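Local coordinates for nucleoplasmin-like protein (Drosophila melanogaster, PDB 1NLQ) that binds core histones and assists the ATP-facilitated assembly of approximately regularly spaced nucleosomal arrays, its N-terminal core forming the pentameric ring of this histone chaperone, at residues Y7-T12 with V97-H102; S17-V22 with E83-F88; G29-I34 with D78-E83. All coordinates share one frame; numbering follows the deposited sequence.

Contact 1: Y7-T12 with V97-H102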
loop_
_atom_site.group_PDB
_atom_site.type_symbol
_atom_site.label_atom_id
_atom_site.label_comp_id
_atom_site.label_asym_id
_atom_site.label_seq_id
_atom_site.Cartn_x
_atom_site.Cartn_y
_atom_site.Cartn_z
ATOM N N TYR A 7 0.024 -7.986 -16.240
ATOM C CA TYR A 7 1.326 -7.544 -16.728
ATOM C C TYR A 7 2.358 -8.031 -15.730
ATOM O O TYR A 7 2.231 -7.789 -14.530
ATOM C CB TYR A 7 1.402 -6.009 -16.829
ATOM C CG TYR A 7 2.673 -5.494 -17.497
ATOM C CD1 TYR A 7 2.896 -5.673 -18.865
ATOM C CD2 TYR A 7 3.643 -4.809 -16.762
ATOM C CE1 TYR A 7 4.059 -5.173 -19.490
ATOM C CE2 TYR A 7 4.801 -4.307 -17.374
ATOM C CZ TYR A 7 5.001 -4.490 -18.735
ATOM O OH TYR A 7 6.125 -3.971 -19.338
ATOM N N GLY A 8 3.362 -8.739 -16.226
ATOM C CA GLY A 8 4.413 -9.242 -15.369
ATOM C C GLY A 8 5.670 -9.430 -16.180
ATOM O O GLY A 8 5.726 -10.305 -17.046
ATOM N N VAL A 9 6.674 -8.602 -15.912
ATOM C CA VAL A 9 7.948 -8.681 -16.622
ATOM C C VAL A 9 9.112 -8.716 -15.634
ATOM O O VAL A 9 8.984 -8.270 -14.487
ATOM C CB VAL A 9 8.112 -7.497 -17.601
ATOM C CG1 VAL A 9 6.943 -7.476 -18.563
ATOM C CG2 VAL A 9 8.192 -6.173 -16.841
ATOM N N THR A 10 10.240 -9.257 -16.081
ATOM C CA THR A 10 11.418 -9.379 -15.228
ATOM C C THR A 10 12.610 -8.611 -15.798
ATOM O O THR A 10 12.820 -8.581 -17.015
ATOM C CB THR A 10 11.824 -10.864 -15.054
ATOM O OG1 THR A 10 10.687 -11.643 -14.649
ATOM C CG2 THR A 10 12.914 -10.994 -14.010
ATOM N N LEU A 11 13.369 -7.971 -14.911
ATOM C CA LEU A 11 14.560 -7.225 -15.296
ATOM C C LEU A 11 15.767 -7.814 -14.565
ATOM O O LEU A 11 15.673 -8.176 -13.385
ATOM C CB LEU A 11 14.423 -5.746 -14.919
ATOM C CG LEU A 11 13.359 -4.927 -15.650
ATOM C CD1 LEU A 11 13.330 -3.504 -15.115
ATOM C CD2 LEU A 11 13.665 -4.922 -17.134
ATOM N N THR A 12 16.888 -7.913 -15.277
ATOM C CA THR A 12 18.139 -8.433 -14.731
ATOM C C THR A 12 19.289 -7.635 -15.341
ATOM O O THR A 12 19.084 -6.828 -16.251
ATOM C CB THR A 12 18.364 -9.925 -15.085
ATOM O OG1 THR A 12 18.391 -10.074 -16.511
ATOM C CG2 THR A 12 17.268 -10.811 -14.483
ATOM N N VAL A 97 14.384 -8.286 -10.768
ATOM C CA VAL A 97 13.331 -7.414 -10.279
ATOM C C VAL A 97 12.090 -7.716 -11.117
ATOM O O VAL A 97 12.166 -7.817 -12.345
ATOM C CB VAL A 97 13.705 -5.923 -10.428
ATOM C CG1 VAL A 97 12.528 -5.045 -10.013
ATOM C CG2 VAL A 97 14.914 -5.615 -9.566
ATOM N N TYR A 98 10.952 -7.883 -10.456
ATOM C CA TYR A 98 9.718 -8.184 -11.157
ATOM C C TYR A 98 8.778 -6.978 -11.134
ATOM O O TYR A 98 8.630 -6.315 -10.109
ATOM C CB TYR A 98 9.029 -9.391 -10.508
ATOM C CG TYR A 98 9.973 -10.513 -10.143
ATOM C CD1 TYR A 98 10.256 -10.805 -8.806
ATOM C CD2 TYR A 98 10.591 -11.284 -11.132
ATOM C CE1 TYR A 98 11.125 -11.837 -8.463
ATOM C CE2 TYR A 98 11.465 -12.318 -10.789
ATOM C CZ TYR A 98 11.725 -12.582 -9.461
ATOM O OH TYR A 98 12.604 -13.594 -9.128
ATOM N N ILE A 99 8.154 -6.695 -12.270
ATOM C CA ILE A 99 7.216 -5.579 -12.366
ATOM C C ILE A 99 5.833 -6.166 -12.628
ATOM O O ILE A 99 5.643 -6.898 -13.605
ATOM C CB ILE A 99 7.609 -4.619 -13.513
ATOM C CG1 ILE A 99 8.999 -4.037 -13.244
ATOM C CG2 ILE A 99 6.598 -3.492 -13.621
ATOM C CD1 ILE A 99 9.549 -3.184 -14.379
ATOM N N HIS A 100 4.880 -5.863 -11.749
ATOM C CA HIS A 100 3.519 -6.380 -11.873
ATOM C C HIS A 100 2.470 -5.285 -12.024
ATOM O O HIS A 100 2.581 -4.215 -11.429
ATOM C CB HIS A 100 3.150 -7.210 -10.643
ATOM C CG HIS A 100 4.148 -8.270 -10.298
ATOM N ND1 HIS A 100 4.796 -8.306 -9.083
ATOM C CD2 HIS A 100 4.595 -9.342 -10.996
ATOM C CE1 HIS A 100 5.600 -9.354 -9.046
ATOM N NE2 HIS A 100 5.497 -9.998 -10.194
ATOM N N GLY A 101 1.432 -5.572 -12.799
ATOM C CA GLY A 101 0.392 -4.578 -12.979
ATOM C C GLY A 101 -0.775 -5.028 -13.832
ATOM O O GLY A 101 -1.000 -6.226 -14.038
ATOM N N HIS A 102 -1.531 -4.036 -14.297
ATOM C CA HIS A 102 -2.709 -4.244 -15.132
ATOM C C HIS A 102 -2.432 -3.681 -16.507
ATOM O O HIS A 102 -2.014 -2.532 -16.626
ATOM C CB HIS A 102 -3.918 -3.506 -14.559
ATOM C CG HIS A 102 -4.356 -3.995 -13.216
ATOM N ND1 HIS A 102 -5.655 -4.377 -12.955
ATOM C CD2 HIS A 102 -3.673 -4.169 -12.059
ATOM C CE1 HIS A 102 -5.752 -4.766 -11.696
ATOM N NE2 HIS A 102 -4.564 -4.650 -11.130
#

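Contact 2: S17-V22 with E83-F88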
loop_
_atom_site.group_PDB
_atom_site.type_symbol
_atom_site.label_atom_id
_atom_site.label_comp_id
_atom_site.label_asym_id
_atom_site.label_seq_id
_atom_site.Cartn_x
_atom_site.Cartn_y
_atom_site.Cartn_z
ATOM N N SER A 17 16.176 -4.161 -19.677
ATOM C CA SER A 17 15.138 -3.279 -20.194
ATOM C C SER A 17 13.912 -4.000 -20.735
ATOM O O SER A 17 14.012 -5.099 -21.279
ATOM C CB SER A 17 15.736 -2.390 -21.292
ATOM O OG SER A 17 14.927 -1.257 -21.541
ATOM N N VAL A 18 12.752 -3.373 -20.559
ATOM C CA VAL A 18 11.480 -3.893 -21.047
ATOM C C VAL A 18 10.662 -2.686 -21.482
ATOM O O VAL A 18 10.607 -1.671 -20.780
ATOM C CB VAL A 18 10.708 -4.674 -19.956
ATOM C CG1 VAL A 18 9.390 -5.178 -20.516
ATOM C CG2 VAL A 18 11.535 -5.854 -19.467
ATOM N N THR A 19 10.058 -2.779 -22.660
ATOM C CA THR A 19 9.257 -1.693 -23.185
ATOM C C THR A 19 7.807 -2.109 -23.364
ATOM O O THR A 19 7.515 -3.215 -23.820
ATOM C CB THR A 19 9.794 -1.201 -24.553
ATOM O OG1 THR A 19 11.120 -0.682 -24.397
ATOM C CG2 THR A 19 8.891 -0.113 -25.115
ATOM N N TRP A 20 6.903 -1.218 -22.979
ATOM C CA TRP A 20 5.475 -1.456 -23.133
ATOM C C TRP A 20 5.028 -0.493 -24.224
ATOM O O TRP A 20 5.211 0.718 -24.112
ATOM C CB TRP A 20 4.713 -1.146 -21.842
ATOM C CG TRP A 20 3.218 -1.320 -21.986
ATOM C CD1 TRP A 20 2.540 -2.498 -22.142
ATOM C CD2 TRP A 20 2.225 -0.285 -21.990
ATOM N NE1 TRP A 20 1.185 -2.261 -22.240
ATOM C CE2 TRP A 20 0.967 -0.911 -22.149
ATOM C CE3 TRP A 20 2.275 1.111 -21.870
ATOM C CZ2 TRP A 20 -0.231 -0.188 -22.195
ATOM C CZ3 TRP A 20 1.079 1.832 -21.914
ATOM C CH2 TRP A 20 -0.158 1.176 -22.075
ATOM N N ASP A 21 4.457 -1.028 -25.288
ATOM C CA ASP A 21 4.001 -0.173 -26.369
ATOM C C ASP A 21 2.944 -0.877 -27.183
ATOM O O ASP A 21 3.057 -0.983 -28.410
ATOM C CB ASP A 21 5.165 0.217 -27.268
ATOM C CG ASP A 21 4.789 1.294 -28.258
ATOM O OD1 ASP A 21 5.681 1.735 -29.006
ATOM O OD2 ASP A 21 3.603 1.700 -28.286
ATOM N N VAL A 22 1.913 -1.334 -26.476
ATOM C CA VAL A 22 0.779 -2.044 -27.046
ATOM C C VAL A 22 0.174 -1.421 -28.300
ATOM O O VAL A 22 -0.624 -0.480 -28.217
ATOM C CB VAL A 22 -0.345 -2.191 -25.993
ATOM C CG1 VAL A 22 -1.590 -2.803 -26.617
ATOM C CG2 VAL A 22 0.147 -3.040 -24.846
ATOM N N GLU A 83 -1.818 5.816 -22.881
ATOM C CA GLU A 83 -1.478 5.944 -24.297
ATOM C C GLU A 83 -0.072 6.456 -24.528
ATOM O O GLU A 83 0.122 7.534 -25.101
ATOM C CB GLU A 83 -2.466 6.892 -24.983
ATOM C CG GLU A 83 -3.872 6.352 -25.063
ATOM C CD GLU A 83 -4.831 7.322 -25.710
ATOM O OE1 GLU A 83 -5.958 6.905 -26.027
ATOM O OE2 GLU A 83 -4.462 8.499 -25.896
ATOM N N SER A 84 0.919 5.697 -24.081
ATOM C CA SER A 84 2.291 6.119 -24.272
ATOM C C SER A 84 3.235 4.935 -24.245
ATOM O O SER A 84 2.920 3.881 -23.691
ATOM C CB SER A 84 2.683 7.164 -23.211
ATOM O OG SER A 84 2.400 6.722 -21.894
ATOM N N LYS A 85 4.378 5.100 -24.892
ATOM C CA LYS A 85 5.383 4.056 -24.922
ATOM C C LYS A 85 6.170 4.180 -23.625
ATOM O O LYS A 85 6.742 5.238 -23.336
ATOM C CB LYS A 85 6.320 4.249 -26.117
ATOM C CG LYS A 85 7.346 3.153 -26.249
ATOM C CD LYS A 85 8.308 3.422 -27.374
ATOM C CE LYS A 85 9.390 2.353 -27.423
ATOM N NZ LYS A 85 10.536 2.768 -28.270
ATOM N N VAL A 86 6.198 3.108 -22.842
ATOM C CA VAL A 86 6.912 3.146 -21.574
ATOM C C VAL A 86 8.042 2.133 -21.492
ATOM O O VAL A 86 7.848 0.956 -21.764
ATOM C CB VAL A 86 5.952 2.888 -20.401
ATOM C CG1 VAL A 86 6.714 2.920 -19.091
ATOM C CG2 VAL A 86 4.853 3.925 -20.398
ATOM N N THR A 87 9.228 2.592 -21.110
ATOM C CA THR A 87 10.350 1.673 -20.988
ATOM C C THR A 87 10.874 1.643 -19.555
ATOM O O THR A 87 11.151 2.689 -18.976
ATOM C CB THR A 87 11.508 2.075 -21.906
ATOM O OG1 THR A 87 11.061 2.102 -23.270
ATOM C CG2 THR A 87 12.633 1.067 -21.779
ATOM N N PHE A 88 10.996 0.443 -18.990
ATOM C CA PHE A 88 11.502 0.271 -17.626
ATOM C C PHE A 88 12.921 -0.247 -17.739
ATOM O O PHE A 88 13.178 -1.187 -18.493
ATOM C CB PHE A 88 10.675 -0.759 -16.848
ATOM C CG PHE A 88 9.226 -0.411 -16.727
ATOM C CD1 PHE A 88 8.284 -1.051 -17.520
ATOM C CD2 PHE A 88 8.797 0.552 -15.817
ATOM C CE1 PHE A 88 6.941 -0.746 -17.418
ATOM C CE2 PHE A 88 7.451 0.870 -15.701
ATOM C CZ PHE A 88 6.516 0.219 -16.504
#

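Contact 3: G29-I34 with D78-E83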
loop_
_atom_site.group_PDB
_atom_site.type_symbol
_atom_site.label_atom_id
_atom_site.label_comp_id
_atom_site.label_asym_id
_atom_site.label_seq_id
_atom_site.Cartn_x
_atom_site.Cartn_y
_atom_site.Cartn_z
ATOM N N GLY A 29 -7.164 4.487 -25.665
ATOM C CA GLY A 29 -7.332 4.524 -24.223
ATOM C C GLY A 29 -6.520 3.505 -23.456
ATOM O O GLY A 29 -6.745 3.303 -22.260
ATOM N N GLN A 30 -5.571 2.860 -24.121
ATOM C CA GLN A 30 -4.763 1.872 -23.427
ATOM C C GLN A 30 -3.995 2.500 -22.273
ATOM O O GLN A 30 -3.463 3.603 -22.389
ATOM C CB GLN A 30 -3.790 1.172 -24.383
ATOM C CG GLN A 30 -2.803 2.066 -25.101
ATOM C CD GLN A 30 -3.290 2.457 -26.486
ATOM O OE1 GLN A 30 -4.309 3.128 -26.623
ATOM N NE2 GLN A 30 -2.565 2.022 -27.522
ATOM N N LYS A 31 -3.953 1.790 -21.151
ATOM C CA LYS A 31 -3.258 2.270 -19.967
ATOM C C LYS A 31 -2.540 1.135 -19.262
ATOM O O LYS A 31 -3.067 0.034 -19.147
ATOM C CB LYS A 31 -4.248 2.910 -18.985
ATOM C CG LYS A 31 -3.615 3.389 -17.679
ATOM C CD LYS A 31 -4.653 3.796 -16.633
ATOM C CE LYS A 31 -5.562 4.906 -17.139
ATOM N NZ LYS A 31 -6.456 5.440 -16.066
ATOM N N LEU A 32 -1.333 1.418 -18.794
ATOM C CA LEU A 32 -0.549 0.436 -18.061
ATOM C C LEU A 32 -0.513 0.888 -16.611
ATOM O O LEU A 32 -0.075 1.999 -16.309
ATOM C CB LEU A 32 0.875 0.370 -18.602
ATOM C CG LEU A 32 1.803 -0.597 -17.862
ATOM C CD1 LEU A 32 1.290 -2.028 -17.999
ATOM C CD2 LEU A 32 3.197 -0.481 -18.432
ATOM N N VAL A 33 -0.992 0.041 -15.708
ATOM C CA VAL A 33 -0.995 0.380 -14.298
ATOM C C VAL A 33 0.049 -0.488 -13.621
ATOM O O VAL A 33 -0.010 -1.707 -13.717
ATOM C CB VAL A 33 -2.362 0.095 -13.644
ATOM C CG1 VAL A 33 -2.336 0.533 -12.180
ATOM C CG2 VAL A 33 -3.468 0.821 -14.404
ATOM N N ILE A 34 1.013 0.135 -12.961
ATOM C CA ILE A 34 2.046 -0.635 -12.281
ATOM C C ILE A 34 1.706 -0.704 -10.805
ATOM O O ILE A 34 1.734 0.306 -10.104
ATOM C CB ILE A 34 3.432 -0.001 -12.473
ATOM C CG1 ILE A 34 3.807 -0.013 -13.958
ATOM C CG2 ILE A 34 4.464 -0.766 -11.669
ATOM C CD1 ILE A 34 3.697 -1.381 -14.626
ATOM N N ASP A 78 1.552 1.984 -7.859
ATOM C CA ASP A 78 0.160 2.191 -8.234
ATOM C C ASP A 78 0.095 3.395 -9.159
ATOM O O ASP A 78 -0.792 4.238 -9.051
ATOM C CB ASP A 78 -0.744 2.416 -7.012
ATOM C CG ASP A 78 -2.229 2.357 -7.372
ATOM O OD1 ASP A 78 -2.564 1.691 -8.376
ATOM O OD2 ASP A 78 -3.067 2.965 -6.662
ATOM N N VAL A 79 1.062 3.473 -10.065
ATOM C CA VAL A 79 1.105 4.568 -11.017
ATOM C C VAL A 79 0.579 4.098 -12.356
ATOM O O VAL A 79 0.512 2.901 -12.622
ATOM C CB VAL A 79 2.537 5.099 -11.205
ATOM C CG1 VAL A 79 3.043 5.674 -9.905
ATOM C CG2 VAL A 79 3.455 3.988 -11.689
ATOM N N GLU A 80 0.179 5.042 -13.198
ATOM C CA GLU A 80 -0.323 4.684 -14.508
ATOM C C GLU A 80 0.274 5.483 -15.642
ATOM O O GLU A 80 0.691 6.629 -15.476
ATOM C CB GLU A 80 -1.843 4.791 -14.554
ATOM C CG GLU A 80 -2.426 6.058 -14.000
ATOM C CD GLU A 80 -3.932 6.073 -14.159
ATOM O OE1 GLU A 80 -4.589 5.112 -13.695
ATOM O OE2 GLU A 80 -4.459 7.036 -14.751
ATOM N N PHE A 81 0.316 4.843 -16.801
ATOM C CA PHE A 81 0.847 5.436 -18.014
ATOM C C PHE A 81 -0.243 5.270 -19.060
ATOM O O PHE A 81 -0.652 4.158 -19.389
ATOM C CB PHE A 81 2.121 4.707 -18.420
ATOM C CG PHE A 81 3.156 4.663 -17.329
ATOM C CD1 PHE A 81 3.298 3.537 -16.519
ATOM C CD2 PHE A 81 3.949 5.774 -17.074
ATOM C CE1 PHE A 81 4.216 3.527 -15.468
ATOM C CE2 PHE A 81 4.868 5.775 -16.030
ATOM C CZ PHE A 81 5.003 4.651 -15.220
ATOM N N TYR A 82 -0.715 6.395 -19.578
ATOM C CA TYR A 82 -1.804 6.402 -20.538
ATOM C C TYR A 82 -1.327 6.638 -21.964
ATOM O O TYR A 82 -0.527 7.534 -22.217
ATOM C CB TYR A 82 -2.788 7.494 -20.126
ATOM C CG TYR A 82 -3.999 7.674 -21.010
ATOM C CD1 TYR A 82 -5.093 6.816 -20.918
ATOM C CD2 TYR A 82 -4.075 8.747 -21.895
ATOM C CE1 TYR A 82 -6.239 7.028 -21.684
ATOM C CE2 TYR A 82 -5.209 8.968 -22.660
ATOM C CZ TYR A 82 -6.289 8.106 -22.549
ATOM O OH TYR A 82 -7.421 8.348 -23.296
ATOM N N GLU A 83 -1.818 5.816 -22.881
ATOM C CA GLU A 83 -1.478 5.944 -24.297
ATOM C C GLU A 83 -0.072 6.456 -24.528
ATOM O O GLU A 83 0.122 7.534 -25.101
ATOM C CB GLU A 83 -2.466 6.892 -24.983
ATOM C CG GLU A 83 -3.872 6.352 -25.063
ATOM C CD GLU A 83 -4.831 7.322 -25.710
ATOM O OE1 GLU A 83 -5.958 6.905 -26.027
ATOM O OE2 GLU A 83 -4.462 8.499 -25.896
#

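Contact 1: Y7-T12 with V97-H102
Ile99 carries its CG1 branch anti to its own carbonyl carbon (chi1 -61°) and runs on extended, which lays CD1 between Val9 and Leu11 of the facing strand. Val9 meets it with CG2, the methyl wedged between backbone N and carbonyl carbon, and this methyl sits 3.7 Å from Ile99 CB. Farther along, Ile99 CD1 reaches Leu11 CD1 at 3.9 Å, while the other branch, CG2, approaches the edge of the Tyr7 ring near its plane. These side chains share one face of the sheet and turn inward, where strand 17-20 covers Tyr7, Val9 and Leu11 through Val18, and Phe88 lies against Tyr7 and Ile99.

The alternate face is more polar. Thr10 and Tyr98 lie side by side, with Thr10 OG1 in the plane of the ring at its edge, 3.5 Å from Tyr98 CD2. No side chain stands on Gly8, and its CA comes within 4.4 Å of His100 CD2. His100 ND1 bonds to Gln36, and NE2 weakly to the Pro63 carbonyl of a neighbouring subunit, whose Ile62 packs on Thr10 and His100 and whose Pro63 also packs on Tyr98.

Six backbone hydrogen bonds fix the register. Tyr7, Val9 and Leu11 each exchange two with Gly101, Ile99 and Val97, respectively. The bond from Ile99 N to Val9 O is nearly straight at 2.8 Å (169° at the hydrogen), whereas Tyr7 N reaches Gly101 O from above the carbonyl plane. Between these pairs Gly8 CA directs a C-H at Ile99 O, 3.2 Å away. With strand directions 167° apart, this is the regular antiparallel pairing of first and last strands in the nucleoplasmin-core beta sandwich.

Contact 2: S17-V22 with E83-F88
Trp20 has 88 Å² of its surface buried against the 83-88 segment, more than any other residue here, and Lys85 and Thr19 follow with 54 and 50 Å². The indole swings anti to its backbone nitrogen (chi1 177°), which carries the benzo part of the ring over to the other segment: Trp20 CE3 lies 4.1 Å from Val86 CG2, a methyl placed at the ring edge near its plane, and CZ3 comes 3.3 Å from Ser84 O in an oblique approach. The indole NE1 bonds separately to Asn103.

Backbone pairing sets Trp20 opposite Val86, since Trp20 N donates to Val86 O at 2.7 Å, close to straight at 173°, and Val86 N returns a bond to Trp20 O. Val18 and Phe88 exchange a second such pair. This is an antiparallel edge pairing in the second sheet of the nucleoplasmin-core beta sandwich: Val18, Trp20, Val86 and Phe88 turn toward the opposing sheet, where Tyr7 receives Val18 and Phe88, Leu32 receives Trp20 and Phe88, and Phe81 meets Val86.

On the reverse face, which no other subunit touches, Thr19 OG1 and Thr87 OG1 share a hydrogen bond of 3.0 Å, with either hydroxyl a possible donor. Thr19 CG2 points instead to Lys85 CE at 3.4 Å, tight for two carbons. Lys85 is extended throughout, which draws its aliphatic shaft past Asp21, with Asp21 OD1 3.5 Å from Lys85 CG. The charged ends stay apart, Lys85 NZ being 5.0 Å from Asp21 OD1, too far for a salt bridge, though a longer-range attraction is likely. Replacing Asp21 by an alanine would probably leave the Lys85 shaft less flanked at CG and CD and its ammonium without this nearby opposite charge. Ser17 OG, at the other end, rests against Thr87 CG2.

Contact 3: G29-I34 with D78-E83
A G1 beta bulge marks one end of this antiparallel pairing of strands 31-39 and 74-82: Asp78 and Val79 both face Ile34, and Ile34 O receives weak hydrogen bonds from both backbone nitrogens. Beyond the bulge the pairing is regular, with Ile34 N bonded to Val79 O at 2.8 Å and Leu32 exchanging two bonds with Phe81.

The face bearing Lys31, Val33, Glu80 and Tyr82 carries the charged contact. Lys31 leaves the backbone extended and bends at chi3 (-59°), a turn that brings NZ over to the carboxylate of Glu80. Lys31 NZ straddles both oxygens, 2.9 Å from Glu80 OE2 and 3.0 Å from Glu80 OE1, forming a salt bridge whose individual hydrogen bonds are weak. Glu4 of a neighbouring subunit gives the same ammonium a second salt bridge; as that carboxylate lies close to Glu80, the lysine probably eases repulsion between them.

On the other face Ile34 CG1 meets the edge of the Phe81 ring in its plane, 3.9 Å from Phe81 CE1. Phe88 also covers Leu32 and Ile34, while Phe6 of the neighbouring subunit meets the Phe81 ring.

At the far end Glu83 folds back on the 29-34 segment. Glu83 OE1 takes Gly29 N on the anti lone pair at 2.7 Å, and Glu83 N donates to Gln30 O nearly straight (168°). Glu83 CG sits over the centre of the Tyr82 ring, whose CE1 touches Gly29 CA at 3.7 Å. The positive phi of Gly29 is one where a CB is crowded against the preceding carbonyl O, a backbone shape suited to glycine. The whole is a G1-bulged antiparallel pairing of 31-39 with 74-82, the outermost strand of its sheet within the chain, which meets Glu4 and Phe6 of a neighbouring subunit.

In the fold
The three contacts belong to one nucleoplasmin-core beta sandwich and are nested along the chain: contact 3 lies inside the loop closed by contact 2, which lies inside that closed by contact 1. Contacts 1 and 3 sit in the same sheet, their centres about 14 Å apart, joined where strand 97-104 neighbours strand 31-39. Contact 2 belongs to the opposing sheet, its centre about 12 Å from that of contact 1 and about 10 Å from that of contact 3. Packing across the interior, such as Ile99 CD1 to Phe88 CB at 3.6 Å, ties the layers together. Contacts 1 and 3 each meet a different neighbouring subunit, linking this sheet to the pentamer ring.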